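Local coordinates for chitinase (Thermococcus chitonophagus, PDB 5XSW), which probably hydrolyses chitin as an endochitinase, this chain being the part of a longer enzyme that joins an N-terminal beta-sheet domain to a helical, sugar-binding domain, at residues P203-A208 / P376-I381; A211-G216 / G335-V340; G255-I260 / P293-V298. One frame throughout, in Å; residues are numbered along the deposited sequence.

Contact 1 of 3, residues P203-A208 / P376-I381; sequences PNFLMA and PTVINI
F205 lays the CE1 corner of its ring against CG1 of V378, with 3.5 Å between F205 CE1 and V378 CG1. The methyl meets the ring obliquely, and F205 CD1 and CZ are a little farther from it. The backbone of F205 starts the side chain away from the partner helix. With CG anti to the backbone N (chi1 176°), the ring projects outward from its own helix and its far end comes back toward V378. One turn on, A208 faces the other helix directly. Its methyl sits over the backbone at V378, 3.6 Å from A208 CB to V378 O, and beside the branch of I381, 3.7 Å from A208 CB to I381 CG2. V378 answers with its second methyl, CG2, which lies 4.0 Å from A208 O. Since alanine carries only one methyl, the backbones come close here: the CA atoms of A208 and V378 are 5.2 Å apart. The segment axes approach to 8.6 Å and lie at 140°, so the two helix segments run roughly antiparallel and the C-terminal half of helix 203-214 is brought to the start of helix 374-386, where H374 of the sugar pocket lies. The side chains that meet are apolar and buried, although methyls also rest against the carbonyl oxygens of V378 and A208. Polar pairing begins farther along, where N204 ND2 bonds D386 OD1. F205 is also held edge-to-face against F151 and packs on T329 and D333 of helix 327-338, while on another side of helix 203-214 L206 rests on L192 and A195 of helix 186-199.

Contact 2 of 3, residues A211-G216 / G335-V340; sequences AKENWG and GYNRGV. With NAG (2-acetamido-2-deoxy-beta-D-glucopyranose), chain C; NDG (2-acetamido-2-deoxy-alpha-D-glucopyranose), chain B; NAG (2-acetamido-2-deoxy-beta-D-glucopyranose), chain D; GOL (glycerol), chain I.
The glycan-binding cleft is lined here by the end of helix 203-214 and the end of helix 327-338, and E213 and Y336 touch across it. E213 OE1 lies in the plane of the Y336 ring, at its edge, 3.4 Å from Y336 CE2; the ring itself is held by its hydroxyl, which bonds F250 O. The side chain of E213 bends at chi2 (-70°), which turns the carboxylate across the cleft toward helix 327-338. Its two oxygens divide the work. E213 OE2 receives O4 of the chain C NAG at 2.6 Å, whereas E213 OE1 receives glycerol O3 at 2.5 Å and is also bonded to H374 NE2. N337 reaches the same glycerol oxygen from the opposite segment, with N337 ND2 to glycerol O3 at 2.9 Å and almost perfectly straight (178°). Its other amide atom, OD1, is taken by F371 N, which fixes the amide's rotation. Glycerol, probably from the crystallisation liquor, thus bridges two side chains that do not bond each other. The sugar is gripped from the backbone as well: NAG N2 of chain C donates to E213 O at 2.7 Å. Next to it K212 NZ bonds O3 of the linked NDG at 2.9 Å, and N174 OD1 and G372 O also bond this amine. R338 points elsewhere, its NH2 meeting O7 of the chain D NAG at 3.2 Å; that sugar is also bonded by E213 of the second subunit, so each pocket borrows an arginine from its neighbour. The carboxylate taking a sugar hydroxyl and the backbone carbonyl taking the N-acetyl N-H are consistent with a cleft that binds N-acetylglucosamine units of chitin, as expected of an endochitinase.

Contact 3 of 3, residues G255-I260 / P293-V298; sequences GNFNQI and PIVAAV. With PO4 (phosphate ion), chain E; PO4 (phosphate ion), chain M.
V295 pushes its CG1 methyl between F257 and I260 where two helices of the helical domain cross at 75° in a buried contact, 254-263 and the long helix 288-311. This is the tight part. V295 CG1 lies near the plane of the F257 ring, at its edge, 3.8 Å from F257 CD1, and is 3.9 Å from I260 CD1. Both side chains cross V295 at about a right angle. I260 keeps CG1 between its backbone N and carbonyl carbon (chi1 64°), a less usual setting that carries CD1 across to V295. The same CD1 reaches V298 more loosely, 4.3 Å from I260 CD1 to V298 CG1. With the segment axes 10.8 Å apart, the contact is made mainly by side chains, though I260 CD1 also approaches V295 O; Y277 and M278 of helix 274-278 cover V295 further. The other side of helix 254-263 is polar and faces the second subunit, where phosphates, probably from the crystallisation liquor, occupy the boundary. Q259 is extended beyond CG and brings NE2 to within 2.6 Å of O2 of the chain E phosphate, while its OE1 bonds S254 OG of the second subunit. A leucine in place of Q259 would probably leave that phosphate oxygen without its amide donor and cost the serine of the neighbouring subunit one of its hydrogen-bond partners. N256 grips the same ion, with N256 ND2 3.1 Å from its O1, and its OD1 is tied to S299 OG of helix 288-311. At the chain M phosphate one donor is a backbone amide: G255 N bonds O1 at 3.0 Å.

Contacts 1 and 3 are buried and apolar, whereas contact 2 is partly buried and mostly polar, its two segments joined through ligand more than by direct touch. Contacts 1 and 2 share helix 203-214, and they meet where V378 CG2 packs on K212 CB, so methyl packing at 203-208 / 376-381 passes directly into sugar binding at the helix end. Contact 3 uses other helices but touches contact 1 through L206, which lies on P293, A296 and A297. It has no touch with contact 2, although both face the second subunit: the backbone N of V340 and the side chain of Q259 both bind a phosphate at that boundary, away from the apolar core.

Contact 1 of 3, residues P203-A208 / P376-I381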
loop_
_atom_site.group_PDB
_atom_site.type_symbol
_atom_site.label_atom_id
_atom_site.label_comp_id
_atom_site.label_asym_id
_atom_site.label_seq_id
_atom_site.Cartn_x
_atom_site.Cartn_y
_atom_site.Cartn_z
ATOM N N PRO A 203 -8.667 -7.327 -22.698
ATOM C CA PRO A 203 -9.096 -5.928 -22.694
ATOM C C PRO A 203 -10.538 -5.782 -22.265
ATOM O O PRO A 203 -10.865 -4.769 -21.643
ATOM C CB PRO A 203 -8.933 -5.476 -24.196
ATOM C CG PRO A 203 -7.922 -6.445 -24.770
ATOM C CD PRO A 203 -8.141 -7.771 -24.003
ATOM N N ASN A 204 -11.407 -6.752 -22.573
ATOM C CA ASN A 204 -12.807 -6.602 -22.175
ATOM C C ASN A 204 -12.954 -6.632 -20.615
ATOM O O ASN A 204 -13.859 -6.027 -20.038
ATOM C CB ASN A 204 -13.644 -7.741 -22.754
ATOM C CG ASN A 204 -13.832 -7.610 -24.272
ATOM O OD1 ASN A 204 -13.759 -6.510 -24.835
ATOM N ND2 ASN A 204 -14.040 -8.752 -24.936
ATOM N N PHE A 205 -12.067 -7.363 -19.968
ATOM C CA PHE A 205 -12.145 -7.455 -18.494
ATOM C C PHE A 205 -11.762 -6.050 -17.911
ATOM O O PHE A 205 -12.431 -5.554 -17.019
ATOM C CB PHE A 205 -11.201 -8.519 -17.958
ATOM C CG PHE A 205 -11.190 -8.562 -16.439
ATOM C CD1 PHE A 205 -12.215 -9.214 -15.779
ATOM C CD2 PHE A 205 -10.207 -7.870 -15.704
ATOM C CE1 PHE A 205 -12.286 -9.230 -14.366
ATOM C CE2 PHE A 205 -10.259 -7.858 -14.276
ATOM C CZ PHE A 205 -11.310 -8.553 -13.627
ATOM N N LEU A 206 -10.676 -5.450 -18.399
ATOM C CA LEU A 206 -10.278 -4.087 -17.892
ATOM C C LEU A 206 -11.352 -3.065 -18.213
ATOM O O LEU A 206 -11.628 -2.163 -17.417
ATOM C CB LEU A 206 -8.929 -3.608 -18.493
ATOM C CG LEU A 206 -7.725 -4.397 -17.938
ATOM C CD1 LEU A 206 -6.393 -3.953 -18.531
ATOM C CD2 LEU A 206 -7.616 -4.238 -16.368
ATOM N N MET A 207 -12.029 -3.243 -19.341
ATOM C CA MET A 207 -13.131 -2.344 -19.751
ATOM C C MET A 207 -14.304 -2.447 -18.755
ATOM O O MET A 207 -14.895 -1.437 -18.291
ATOM C CB MET A 207 -13.628 -2.693 -21.175
ATOM C CG MET A 207 -12.665 -2.252 -22.285
ATOM S SD MET A 207 -12.795 -0.460 -22.699
ATOM C CE MET A 207 -14.460 -0.318 -23.369
ATOM N N ALA A 208 -14.628 -3.684 -18.435
ATOM C CA ALA A 208 -15.713 -3.985 -17.536
ATOM C C ALA A 208 -15.375 -3.428 -16.148
ATOM O O ALA A 208 -16.249 -2.895 -15.455
ATOM C CB ALA A 208 -15.910 -5.526 -17.421
ATOM N N PRO A 376 -20.522 -9.858 -9.820
ATOM C CA PRO A 376 -21.446 -10.190 -10.917
ATOM C C PRO A 376 -21.488 -9.106 -12.025
ATOM O O PRO A 376 -21.685 -9.431 -13.181
ATOM C CB PRO A 376 -22.831 -10.279 -10.223
ATOM C CG PRO A 376 -22.677 -9.475 -8.913
ATOM C CD PRO A 376 -21.222 -9.780 -8.507
ATOM N N THR A 377 -21.356 -7.841 -11.679
ATOM C CA THR A 377 -21.341 -6.800 -12.722
ATOM C C THR A 377 -20.159 -6.982 -13.677
ATOM O O THR A 377 -20.330 -6.968 -14.896
ATOM C CB THR A 377 -21.266 -5.377 -12.097
ATOM O OG1 THR A 377 -22.395 -5.174 -11.225
ATOM C CG2 THR A 377 -21.269 -4.250 -13.184
ATOM N N VAL A 378 -18.957 -7.121 -13.120
ATOM C CA VAL A 378 -17.750 -7.123 -13.938
ATOM C C VAL A 378 -17.751 -8.404 -14.798
ATOM O O VAL A 378 -17.409 -8.409 -15.987
ATOM C CB VAL A 378 -16.486 -7.042 -13.041
ATOM C CG1 VAL A 378 -15.226 -7.349 -13.849
ATOM C CG2 VAL A 378 -16.367 -5.560 -12.426
ATOM N N ILE A 379 -18.184 -9.498 -14.187
ATOM C CA ILE A 379 -18.196 -10.770 -14.920
ATOM C C ILE A 379 -19.233 -10.759 -16.030
ATOM O O ILE A 379 -18.930 -11.154 -17.171
ATOM C CB ILE A 379 -18.429 -11.937 -13.912
ATOM C CG1 ILE A 379 -17.069 -12.502 -13.493
ATOM C CG2 ILE A 379 -19.384 -12.902 -14.426
ATOM C CD1 ILE A 379 -16.337 -11.636 -12.582
ATOM N N ASN A 380 -20.428 -10.256 -15.731
ATOM C CA ASN A 380 -21.476 -10.132 -16.757
ATOM C C ASN A 380 -21.051 -9.232 -17.921
ATOM O O ASN A 380 -21.269 -9.556 -19.094
ATOM C CB ASN A 380 -22.767 -9.598 -16.129
ATOM C CG ASN A 380 -23.434 -10.670 -15.229
ATOM O OD1 ASN A 380 -23.355 -11.891 -15.493
ATOM N ND2 ASN A 380 -24.033 -10.225 -14.141
ATOM N N ILE A 381 -20.434 -8.099 -17.616
ATOM C CA ILE A 381 -20.035 -7.194 -18.713
ATOM C C ILE A 381 -18.893 -7.802 -19.542
ATOM O O ILE A 381 -18.896 -7.704 -20.786
ATOM C CB ILE A 381 -19.643 -5.772 -18.161
ATOM C CG1 ILE A 381 -20.896 -5.095 -17.606
ATOM C CG2 ILE A 381 -19.015 -4.882 -19.260
ATOM C CD1 ILE A 381 -20.632 -3.679 -16.963
#

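Contact 2 of 3, residues A211-G216 / G335-V340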
loop_
_atom_site.group_PDB
_atom_site.type_symbol
_atom_site.label_atom_id
_atom_site.label_comp_id
_atom_site.label_asym_id
_atom_site.label_seq_id
_atom_site.Cartn_x
_atom_site.Cartn_y
_atom_site.Cartn_z
ATOM N N ALA A 211 -15.738 0.292 -15.953
ATOM C CA ALA A 211 -17.128 0.716 -16.035
ATOM C C ALA A 211 -17.793 0.628 -14.618
ATOM O O ALA A 211 -18.501 1.553 -14.152
ATOM C CB ALA A 211 -17.882 -0.154 -17.062
ATOM N N LYS A 212 -17.545 -0.494 -13.944
ATOM C CA LYS A 212 -18.068 -0.709 -12.579
ATOM C C LYS A 212 -17.456 0.307 -11.615
ATOM O O LYS A 212 -18.191 0.942 -10.817
ATOM C CB LYS A 212 -17.778 -2.159 -12.114
ATOM C CG LYS A 212 -18.112 -2.395 -10.623
ATOM C CD LYS A 212 -19.613 -2.111 -10.359
ATOM C CE LYS A 212 -19.822 -1.632 -8.929
ATOM N NZ LYS A 212 -21.199 -1.216 -8.609
ATOM N N GLU A 213 -16.143 0.476 -11.672
ATOM C CA GLU A 213 -15.435 1.314 -10.671
ATOM C C GLU A 213 -15.774 2.784 -10.769
ATOM O O GLU A 213 -15.879 3.464 -9.733
ATOM C CB GLU A 213 -13.921 1.174 -10.812
ATOM C CG GLU A 213 -13.430 -0.228 -10.326
ATOM C CD GLU A 213 -13.532 -0.422 -8.824
ATOM O OE1 GLU A 213 -13.186 -1.557 -8.396
ATOM O OE2 GLU A 213 -13.865 0.561 -8.077
ATOM N N ASN A 214 -15.882 3.309 -12.001
ATOM C CA ASN A 214 -16.122 4.761 -12.142
ATOM C C ASN A 214 -16.639 5.147 -13.510
ATOM O O ASN A 214 -16.302 6.215 -14.019
ATOM C CB ASN A 214 -14.791 5.500 -11.827
ATOM C CG ASN A 214 -14.927 7.031 -11.650
ATOM O OD1 ASN A 214 -16.012 7.572 -11.424
ATOM N ND2 ASN A 214 -13.775 7.734 -11.771
ATOM N N TRP A 215 -17.429 4.269 -14.111
ATOM C CA TRP A 215 -18.046 4.580 -15.406
ATOM C C TRP A 215 -16.960 4.999 -16.409
ATOM O O TRP A 215 -17.208 5.835 -17.255
ATOM C CB TRP A 215 -19.085 5.730 -15.249
ATOM C CG TRP A 215 -20.421 5.319 -14.721
ATOM C CD1 TRP A 215 -20.851 5.388 -13.381
ATOM C CD2 TRP A 215 -21.507 4.710 -15.454
ATOM N NE1 TRP A 215 -22.153 4.959 -13.305
ATOM C CE2 TRP A 215 -22.575 4.515 -14.539
ATOM C CE3 TRP A 215 -21.695 4.352 -16.802
ATOM C CZ2 TRP A 215 -23.820 3.983 -14.927
ATOM C CZ3 TRP A 215 -22.951 3.826 -17.191
ATOM C CH2 TRP A 215 -23.982 3.605 -16.239
ATOM N N GLY A 216 -15.750 4.452 -16.311
ATOM C CA GLY A 216 -14.663 5.011 -17.134
ATOM C C GLY A 216 -14.882 4.721 -18.618
ATOM O O GLY A 216 -14.497 5.497 -19.487
ATOM N N GLY A 335 -10.875 -10.014 -5.139
ATOM C CA GLY A 335 -9.638 -9.606 -4.500
ATOM C C GLY A 335 -9.300 -8.149 -4.881
ATOM O O GLY A 335 -8.626 -7.405 -4.142
ATOM N N TYR A 336 -9.705 -7.759 -6.073
ATOM C CA TYR A 336 -9.405 -6.381 -6.542
ATOM C C TYR A 336 -10.215 -5.409 -5.736
ATOM O O TYR A 336 -9.698 -4.369 -5.276
ATOM C CB TYR A 336 -9.747 -6.203 -8.013
ATOM C CG TYR A 336 -9.357 -4.798 -8.518
ATOM C CD1 TYR A 336 -8.082 -4.549 -8.989
ATOM C CD2 TYR A 336 -10.294 -3.780 -8.537
ATOM C CE1 TYR A 336 -7.715 -3.285 -9.489
ATOM C CE2 TYR A 336 -9.961 -2.500 -9.009
ATOM C CZ TYR A 336 -8.673 -2.265 -9.464
ATOM O OH TYR A 336 -8.347 -1.014 -9.939
ATOM N N ASN A 337 -11.473 -5.757 -5.535
ATOM C CA ASN A 337 -12.378 -4.865 -4.778
ATOM C C ASN A 337 -12.227 -4.993 -3.233
ATOM O O ASN A 337 -12.218 -3.982 -2.526
ATOM C CB ASN A 337 -13.811 -5.161 -5.168
ATOM C CG ASN A 337 -14.839 -4.309 -4.392
ATOM O OD1 ASN A 337 -15.717 -4.858 -3.750
ATOM N ND2 ASN A 337 -14.712 -2.957 -4.457
ATOM N N ARG A 338 -12.051 -6.205 -2.717
ATOM C CA ARG A 338 -12.039 -6.399 -1.247
ATOM C C ARG A 338 -10.654 -6.706 -0.684
ATOM O O ARG A 338 -10.485 -6.756 0.518
ATOM C CB ARG A 338 -13.015 -7.511 -0.868
ATOM C CG ARG A 338 -14.489 -7.223 -1.140
ATOM C CD ARG A 338 -15.115 -5.980 -0.481
ATOM N NE ARG A 338 -14.771 -5.808 0.928
ATOM C CZ ARG A 338 -15.356 -6.414 1.955
ATOM N NH1 ARG A 338 -16.349 -7.273 1.756
ATOM N NH2 ARG A 338 -14.961 -6.122 3.198
ATOM N N GLY A 339 -9.663 -6.917 -1.549
ATOM C CA GLY A 339 -8.271 -7.078 -1.160
ATOM C C GLY A 339 -7.847 -8.563 -1.090
ATOM O O GLY A 339 -8.686 -9.469 -0.996
ATOM N N VAL A 340 -6.561 -8.828 -1.095
ATOM C CA VAL A 340 -6.103 -10.236 -1.049
ATOM C C VAL A 340 -6.300 -10.876 0.326
ATOM O O VAL A 340 -6.324 -12.128 0.443
ATOM C CB VAL A 340 -4.613 -10.358 -1.476
ATOM C CG1 VAL A 340 -4.423 -9.884 -2.909
ATOM C CG2 VAL A 340 -3.682 -9.567 -0.519
HETATM C C1 NAG C . -17.876 2.671 -7.069
HETATM C C2 NAG C . -16.772 3.466 -6.482
HETATM C C3 NAG C . -15.530 2.616 -6.272
HETATM C C4 NAG C . -15.813 1.357 -5.508
HETATM C C5 NAG C . -16.889 0.621 -6.195
HETATM C C6 NAG C . -17.224 -0.601 -5.381
HETATM C C7 NAG C . -16.434 5.935 -6.938
HETATM C C8 NAG C . -16.069 7.053 -7.949
HETATM N N2 NAG C . -16.471 4.599 -7.383
HETATM O O3 NAG C . -14.482 3.340 -5.591
HETATM O O4 NAG C . -14.681 0.463 -5.558
HETATM O O5 NAG C . -18.108 1.438 -6.298
HETATM O O6 NAG C . -18.341 -1.139 -6.079
HETATM O O7 NAG C . -16.674 6.149 -5.744
HETATM C C1 NDG B . -23.058 3.503 -8.135
HETATM C C2 NDG B . -22.543 2.172 -7.599
HETATM C C3 NDG B . -21.188 2.284 -6.985
HETATM C C4 NDG B . -20.163 3.010 -7.837
HETATM C C5 NDG B . -20.722 4.360 -8.302
HETATM C C6 NDG B . -19.868 4.985 -9.394
HETATM C C7 NDG B . -24.240 0.503 -6.832
HETATM C C8 NDG B . -25.224 -0.052 -5.740
HETATM O O5 NDG B . -22.013 4.203 -8.935
HETATM O O3 NDG B . -20.730 0.932 -6.735
HETATM O O4 NDG B . -19.072 3.425 -7.016
HETATM O O6 NDG B . -20.330 6.310 -9.690
HETATM O O7 NDG B . -24.035 -0.086 -7.877
HETATM N N2 NDG B . -23.498 1.703 -6.603
HETATM O O1 NDG B . -23.331 4.348 -7.099
HETATM C C1 NAG D . -17.444 -4.471 7.207
HETATM C C2 NAG D . -16.263 -5.163 6.558
HETATM C C3 NAG D . -15.143 -4.188 6.365
HETATM C C4 NAG D . -15.556 -2.969 5.625
HETATM C C5 NAG D . -16.692 -2.316 6.321
HETATM C C6 NAG D . -17.168 -1.099 5.475
HETATM C C7 NAG D . -15.654 -7.540 7.024
HETATM C C8 NAG D . -15.184 -8.622 8.019
HETATM N N2 NAG D . -15.841 -6.203 7.475
HETATM O O3 NAG D . -14.033 -4.810 5.707
HETATM O O4 NAG D . -14.458 -1.984 5.659
HETATM O O5 NAG D . -17.811 -3.260 6.437
HETATM O O6 NAG D . -18.283 -0.600 6.175
HETATM O O7 NAG D . -15.787 -7.784 5.836
HETATM C C1 GOL I . -10.950 -1.202 -3.487
HETATM O O1 GOL I . -9.588 -1.546 -3.523
HETATM C C2 GOL I . -11.103 -0.258 -4.644
HETATM O O2 GOL I . -10.075 0.734 -4.611
HETATM C C3 GOL I . -11.308 -1.005 -5.952
HETATM O O3 GOL I . -12.514 -1.770 -5.972
#

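Contact 3 of 3, residues G255-I260 / P293-V298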
loop_
_atom_site.group_PDB
_atom_site.type_symbol
_atom_site.label_atom_id
_atom_site.label_comp_id
_atom_site.label_asym_id
_atom_site.label_seq_id
_atom_site.Cartn_x
_atom_site.Cartn_y
_atom_site.Cartn_z
ATOM N N GLY A 255 -2.493 3.143 -1.365
ATOM C CA GLY A 255 -1.833 2.070 -0.611
ATOM C C GLY A 255 -1.498 0.895 -1.579
ATOM O O GLY A 255 -0.373 0.389 -1.616
ATOM N N ASN A 256 -2.478 0.473 -2.363
ATOM C CA ASN A 256 -2.256 -0.607 -3.363
ATOM C C ASN A 256 -1.199 -0.222 -4.391
ATOM O O ASN A 256 -0.324 -1.027 -4.740
ATOM C CB ASN A 256 -3.576 -0.949 -4.049
ATOM C CG ASN A 256 -3.419 -2.104 -5.086
ATOM O OD1 ASN A 256 -3.323 -1.831 -6.262
ATOM N ND2 ASN A 256 -3.422 -3.364 -4.635
ATOM N N PHE A 257 -1.211 1.051 -4.832
ATOM C CA PHE A 257 -0.158 1.549 -5.741
ATOM C C PHE A 257 1.208 1.466 -5.127
ATOM O O PHE A 257 2.207 1.046 -5.767
ATOM C CB PHE A 257 -0.467 3.032 -6.152
ATOM C CG PHE A 257 0.414 3.552 -7.222
ATOM C CD1 PHE A 257 0.066 3.373 -8.557
ATOM C CD2 PHE A 257 1.591 4.251 -6.908
ATOM C CE1 PHE A 257 0.893 3.876 -9.629
ATOM C CE2 PHE A 257 2.421 4.792 -7.924
ATOM C CZ PHE A 257 2.107 4.588 -9.296
ATOM N N ASN A 258 1.308 1.925 -3.880
ATOM C CA ASN A 258 2.569 1.846 -3.148
ATOM C C ASN A 258 3.072 0.385 -3.053
ATOM O O ASN A 258 4.249 0.084 -3.221
ATOM C CB ASN A 258 2.362 2.433 -1.717
ATOM C CG ASN A 258 3.649 2.399 -0.852
ATOM O OD1 ASN A 258 4.050 1.352 -0.325
ATOM N ND2 ASN A 258 4.273 3.549 -0.691
ATOM N N GLN A 259 2.154 -0.509 -2.773
ATOM C CA GLN A 259 2.541 -1.927 -2.638
ATOM C C GLN A 259 3.024 -2.545 -3.986
ATOM O O GLN A 259 4.053 -3.269 -4.055
ATOM C CB GLN A 259 1.335 -2.682 -2.068
ATOM C CG GLN A 259 1.462 -4.195 -1.994
ATOM C CD GLN A 259 0.163 -4.801 -1.503
ATOM O OE1 GLN A 259 0.116 -5.411 -0.435
ATOM N NE2 GLN A 259 -0.902 -4.542 -2.221
ATOM N N ILE A 260 2.325 -2.265 -5.085
ATOM C CA ILE A 260 2.787 -2.886 -6.345
ATOM C C ILE A 260 4.043 -2.246 -6.875
ATOM O O ILE A 260 4.896 -2.931 -7.446
ATOM C CB ILE A 260 1.700 -2.911 -7.454
ATOM C CG1 ILE A 260 1.293 -1.525 -7.886
ATOM C CG2 ILE A 260 0.511 -3.770 -6.994
ATOM C CD1 ILE A 260 0.104 -1.528 -8.890
ATOM N N PRO A 293 -4.416 1.928 -17.276
ATOM C CA PRO A 293 -4.763 0.510 -17.507
ATOM C C PRO A 293 -3.585 -0.454 -17.291
ATOM O O PRO A 293 -3.797 -1.584 -16.841
ATOM C CB PRO A 293 -5.268 0.502 -18.987
ATOM C CG PRO A 293 -4.593 1.759 -19.602
ATOM C CD PRO A 293 -4.696 2.761 -18.458
ATOM N N ILE A 294 -2.362 -0.014 -17.517
ATOM C CA ILE A 294 -1.215 -0.870 -17.194
ATOM C C ILE A 294 -1.061 -1.060 -15.677
ATOM O O ILE A 294 -0.834 -2.185 -15.179
ATOM C CB ILE A 294 0.059 -0.267 -17.838
ATOM C CG1 ILE A 294 -0.092 -0.407 -19.369
ATOM C CG2 ILE A 294 1.324 -1.011 -17.337
ATOM C CD1 ILE A 294 0.704 0.707 -20.127
ATOM N N VAL A 295 -1.249 0.017 -14.911
ATOM C CA VAL A 295 -1.228 -0.109 -13.436
ATOM C C VAL A 295 -2.324 -1.081 -12.945
ATOM O O VAL A 295 -2.056 -1.921 -12.134
ATOM C CB VAL A 295 -1.404 1.287 -12.747
ATOM C CG1 VAL A 295 -1.509 1.154 -11.200
ATOM C CG2 VAL A 295 -0.214 2.166 -13.145
ATOM N N ALA A 296 -3.541 -0.917 -13.423
ATOM C CA ALA A 296 -4.612 -1.816 -13.040
ATOM C C ALA A 296 -4.271 -3.280 -13.383
ATOM O O ALA A 296 -4.482 -4.173 -12.551
ATOM C CB ALA A 296 -5.953 -1.413 -13.715
ATOM N N ALA A 297 -3.726 -3.495 -14.583
ATOM C CA ALA A 297 -3.292 -4.860 -15.007
ATOM C C ALA A 297 -2.213 -5.426 -14.064
ATOM O O ALA A 297 -2.265 -6.556 -13.683
ATOM C CB ALA A 297 -2.773 -4.803 -16.441
ATOM N N VAL A 298 -1.225 -4.619 -13.674
ATOM C CA VAL A 298 -0.214 -5.088 -12.743
ATOM C C VAL A 298 -0.814 -5.380 -11.377
ATOM O O VAL A 298 -0.424 -6.351 -10.738
ATOM C CB VAL A 298 0.957 -4.062 -12.622
ATOM C CG1 VAL A 298 1.977 -4.438 -11.504
ATOM C CG2 VAL A 298 1.685 -3.966 -14.042
HETATM P P PO4 E . -4.219 -5.371 -1.320
HETATM O O1 PO4 E . -4.405 -3.953 -1.720
HETATM O O2 PO4 E . -2.994 -6.039 -1.882
HETATM O O3 PO4 E . -4.189 -5.370 0.185
HETATM O O4 PO4 E . -5.262 -6.293 -1.790
HETATM P P PO4 M . -4.611 4.833 1.287
HETATM O O1 PO4 M . -4.695 4.822 -0.207
HETATM O O2 PO4 M . -5.780 5.628 1.791
HETATM O O3 PO4 M . -3.396 5.557 1.801
HETATM O O4 PO4 M . -4.692 3.424 1.723
#